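Side-chain contact in FAD:protein FMN transferase (Vibrio cholerae, PDB 6NXI), which probably transfers the FMN moiety of FAD onto a threonine hydroxyl of a target flavoprotein, using magnesium: residues A[84-89]-A[265-270]. Numbering follows the deposited sequence.
Sequences AIRLNG and CMTADG. With MG (magnesium ion), chain C; MG (magnesium ion), chain D; EDO (1,2-ethanediol), chain E.
Leu87 reaches across to helix 265-278 with one methyl branch: its CD1 lies 3.8 Å from Gly270 CA and also rests against the carbonyl oxygen of Thr267. With CG anti to its own carbonyl carbon (chi1 -67°), Leu87 extends toward the backbone of Gly270 and brings its methyl directly against the glycine CA. The two helix segments run roughly in the same direction, inclined by 42°, with their axes 10.4 Å apart at closest.

One turn back along the second helix, Thr267 meets Arg86. The two side chains cross at about a right angle, and the Thr267 methyl CG2 comes to the edge of the guanidinium, near its plane, 3.8 Å from Arg86 NH2. The arginine chain is extended through its first two torsions and then bends at chi3 (71°); a 1,2-ethanediol, probably from the crystallisation liquor, takes a nearly straight hydrogen bond from NH2 to its O2 (2.8 Å) and another from NH1 to O1. Glu83 ties this polar margin together, its OE2 joining a salt bridge to Arg86 NH2 and a hydrogen bond with Thr267 OG1.

Asp269 belongs to the side of the helix that serves the metals. Its OD1 bridges the two ions, 2.2 Å from the magnesium of chain D and 2.6 Å from that of chain C, and Asp269 O also binds the chain C ion. Thr155 and Thr273 are further ligands of the chain C ion, and Glu184 serves the chain D ion. Through Leu87 and Arg86, helix 75-90 thus packs against the first turns of helix 265-278, which carry Asp269 of the two-magnesium, FAD-binding site of this ApbE-family flavin transferase.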
ATOM      1  N   ALA A  84      -0.683 -10.783   1.023  1.00 22.64           N
ATOM      2  CA  ALA A  84      -0.202 -10.258   2.315  1.00 21.29           C
ATOM      3  C   ALA A  84       0.649 -11.306   3.061  1.00 22.28           C
ATOM      4  O   ALA A  84       1.684 -10.950   3.740  1.00 22.36           O
ATOM      5  CB  ALA A  84      -1.346  -9.798   3.188  1.00 21.15           C
ATOM      6  N   ILE A  85       0.176 -12.545   3.051  1.00 23.77           N
ATOM      7  CA  ILE A  85       0.911 -13.661   3.695  1.00 24.59           C
ATOM      8  C   ILE A  85       2.222 -13.914   2.954  1.00 23.77           C
ATOM      9  O   ILE A  85       3.250 -14.060   3.635  1.00 25.45           O
ATOM     10  CB  ILE A  85       0.020 -14.900   3.834  1.00 26.31           C
ATOM     11  CG1 ILE A  85      -1.112 -14.597   4.810  1.00 26.87           C
ATOM     12  CG2 ILE A  85       0.857 -16.085   4.290  1.00 28.59           C
ATOM     13  CD1 ILE A  85      -2.133 -15.664   4.859  1.00 28.99           C
ATOM     14  N   ARG A  86       2.194 -13.929   1.617  1.00 24.47           N
ATOM     15  CA  ARG A  86       3.421 -14.164   0.836  1.00 25.02           C
ATOM     16  C   ARG A  86       4.444 -13.081   1.168  1.00 24.99           C
ATOM     17  O   ARG A  86       5.645 -13.406   1.340  1.00 26.91           O
ATOM     18  CB  ARG A  86       3.133 -14.156  -0.661  1.00 25.86           C
ATOM     19  CG  ARG A  86       4.335 -14.577  -1.482  1.00 26.60           C
ATOM     20  CD  ARG A  86       4.070 -14.432  -2.953  1.00 27.08           C
ATOM     21  NE  ARG A  86       4.001 -13.076  -3.486  1.00 27.06           N
ATOM     22  CZ  ARG A  86       5.040 -12.408  -3.949  1.00 27.59           C
ATOM     23  NH1 ARG A  86       6.232 -12.966  -3.928  1.00 30.92           N
ATOM     24  NH2 ARG A  86       4.906 -11.185  -4.421  1.00 27.14           N
ATOM     25  N   LEU A  87       3.992 -11.825   1.244  1.00 25.48           N
ATOM     26  CA  LEU A  87       4.931 -10.717   1.460  1.00 23.66           C
ATOM     27  C   LEU A  87       5.381 -10.692   2.917  1.00 22.99           C
ATOM     28  O   LEU A  87       6.495 -10.233   3.200  1.00 22.98           O
ATOM     29  CB  LEU A  87       4.277  -9.396   1.049  1.00 23.22           C
ATOM     30  CG  LEU A  87       3.996  -9.238  -0.441  1.00 23.74           C
ATOM     31  CD1 LEU A  87       3.340  -7.905  -0.725  1.00 23.87           C
ATOM     32  CD2 LEU A  87       5.248  -9.392  -1.269  1.00 25.17           C
ATOM     33  N   ASN A  88       4.564 -11.202   3.813  1.00 24.23           N
ATOM     34  CA  ASN A  88       5.017 -11.423   5.200  1.00 25.14           C
ATOM     35  C   ASN A  88       6.261 -12.336   5.171  1.00 25.28           C
ATOM     36  O   ASN A  88       7.255 -11.997   5.827  1.00 24.85           O
ATOM     37  CB  ASN A  88       3.926 -11.987   6.109  1.00 24.54           C
ATOM     38  CG  ASN A  88       4.468 -12.342   7.475  1.00 25.17           C
ATOM     39  OD1 ASN A  88       4.922 -13.493   7.717  1.00 26.08           O
ATOM     40  ND2 ASN A  88       4.383 -11.379   8.397  1.00 25.83           N
ATOM     41  N   GLY A  89       6.229 -13.477   4.469  1.00 27.12           N
ATOM     42  CA  GLY A  89       7.416 -14.354   4.401  1.00 28.02           C
ATOM     43  C   GLY A  89       8.605 -13.633   3.788  1.00 28.56           C
ATOM     44  O   GLY A  89       9.698 -13.697   4.341  1.00 28.74           O
ATOM     45  N   CYS A 265       0.436  -3.170  -8.602  1.00 20.64           N
ATOM     46  CA  CYS A 265       0.373  -2.110  -7.582  1.00 19.38           C
ATOM     47  C   CYS A 265       0.122  -2.737  -6.212  1.00 19.53           C
ATOM     48  O   CYS A 265       0.737  -2.316  -5.237  1.00 18.53           O
ATOM     49  CB  CYS A 265      -0.639  -1.040  -7.938  1.00 20.60           C
ATOM     50  SG  CYS A 265      -0.346   0.472  -6.987  1.00 20.50           S
ATOM     51  N   MET A 266      -0.713  -3.726  -6.129  1.00 18.92           N
ATOM     52  CA  MET A 266      -0.914  -4.467  -4.847  1.00 20.21           C
ATOM     53  C   MET A 266       0.451  -4.899  -4.285  1.00 19.73           C
ATOM     54  O   MET A 266       0.786  -4.646  -3.069  1.00 20.34           O
ATOM     55  CB  MET A 266      -1.789  -5.689  -5.076  1.00 21.18           C
ATOM     56  CG  MET A 266      -1.876  -6.530  -3.854  1.00 22.72           C
ATOM     57  SD  MET A 266      -2.871  -8.019  -3.978  1.00 25.83           S
ATOM     58  CE  MET A 266      -2.065  -8.894  -5.304  1.00 25.80           C
ATOM     59  N   THR A 267       1.267  -5.525  -5.106  1.00 19.78           N
ATOM     60  CA  THR A 267       2.577  -6.058  -4.696  1.00 21.05           C
ATOM     61  C   THR A 267       3.512  -4.909  -4.343  1.00 20.62           C
ATOM     62  O   THR A 267       4.183  -4.976  -3.274  1.00 21.20           O
ATOM     63  CB  THR A 267       3.133  -6.983  -5.766  1.00 21.46           C
ATOM     64  OG1 THR A 267       2.186  -8.050  -5.891  1.00 23.03           O
ATOM     65  CG2 THR A 267       4.491  -7.491  -5.343  1.00 22.09           C
ATOM     66  N   ALA A 268       3.558  -3.862  -5.161  1.00 20.18           N
ATOM     67  CA  ALA A 268       4.440  -2.714  -4.880  1.00 20.59           C
ATOM     68  C   ALA A 268       4.045  -2.080  -3.548  1.00 19.74           C
ATOM     69  O   ALA A 268       4.949  -1.739  -2.762  1.00 20.19           O
ATOM     70  CB  ALA A 268       4.417  -1.679  -5.939  1.00 20.67           C
ATOM     71  N   ASP A 269       2.744  -1.999  -3.275  1.00 20.22           N
ATOM     72  CA  ASP A 269       2.198  -1.358  -2.045  1.00 18.90           C
ATOM     73  C   ASP A 269       2.667  -2.114  -0.814  1.00 19.79           C
ATOM     74  O   ASP A 269       3.194  -1.469   0.138  1.00 19.81           O
ATOM     75  CB  ASP A 269       0.676  -1.270  -2.173  1.00 19.54           C
ATOM     76  CG  ASP A 269      -0.019  -0.304  -1.235  1.00 19.46           C
ATOM     77  OD1 ASP A 269       0.700   0.446  -0.522  1.00 19.41           O
ATOM     78  OD2 ASP A 269      -1.274  -0.362  -1.168  1.00 20.20           O
ATOM     79  N   GLY A 270       2.449  -3.423  -0.767  1.00 20.73           N
ATOM     80  CA  GLY A 270       2.901  -4.277   0.347  1.00 22.00           C
ATOM     81  C   GLY A 270       4.400  -4.187   0.528  1.00 21.07           C
ATOM     82  O   GLY A 270       4.870  -4.069   1.684  1.00 21.84           O
TER
HETATM   83 MG    MG C 501       1.771  -0.468   1.638  1.00 23.07          MG
HETATM   84 MG    MG D 502       0.199   2.274   0.509  1.00 18.38          MG
HETATM   85  C1  EDO E 503       9.412 -10.676  -5.447  1.00 37.37           C
HETATM   86  O1  EDO E 503       8.954 -11.972  -5.103  1.00 37.50           O
HETATM   87  C2  EDO E 503       8.488  -9.585  -5.124  1.00 36.05           C
HETATM   88  O2  EDO E 503       7.159  -9.908  -5.429  1.00 37.40           O
HETATM   89  O   HOH W   1      -1.906   1.227   0.759  1.00 24.47           O
HETATM   90  O   HOH W   2       2.749   2.334   0.092  1.00 37.82           O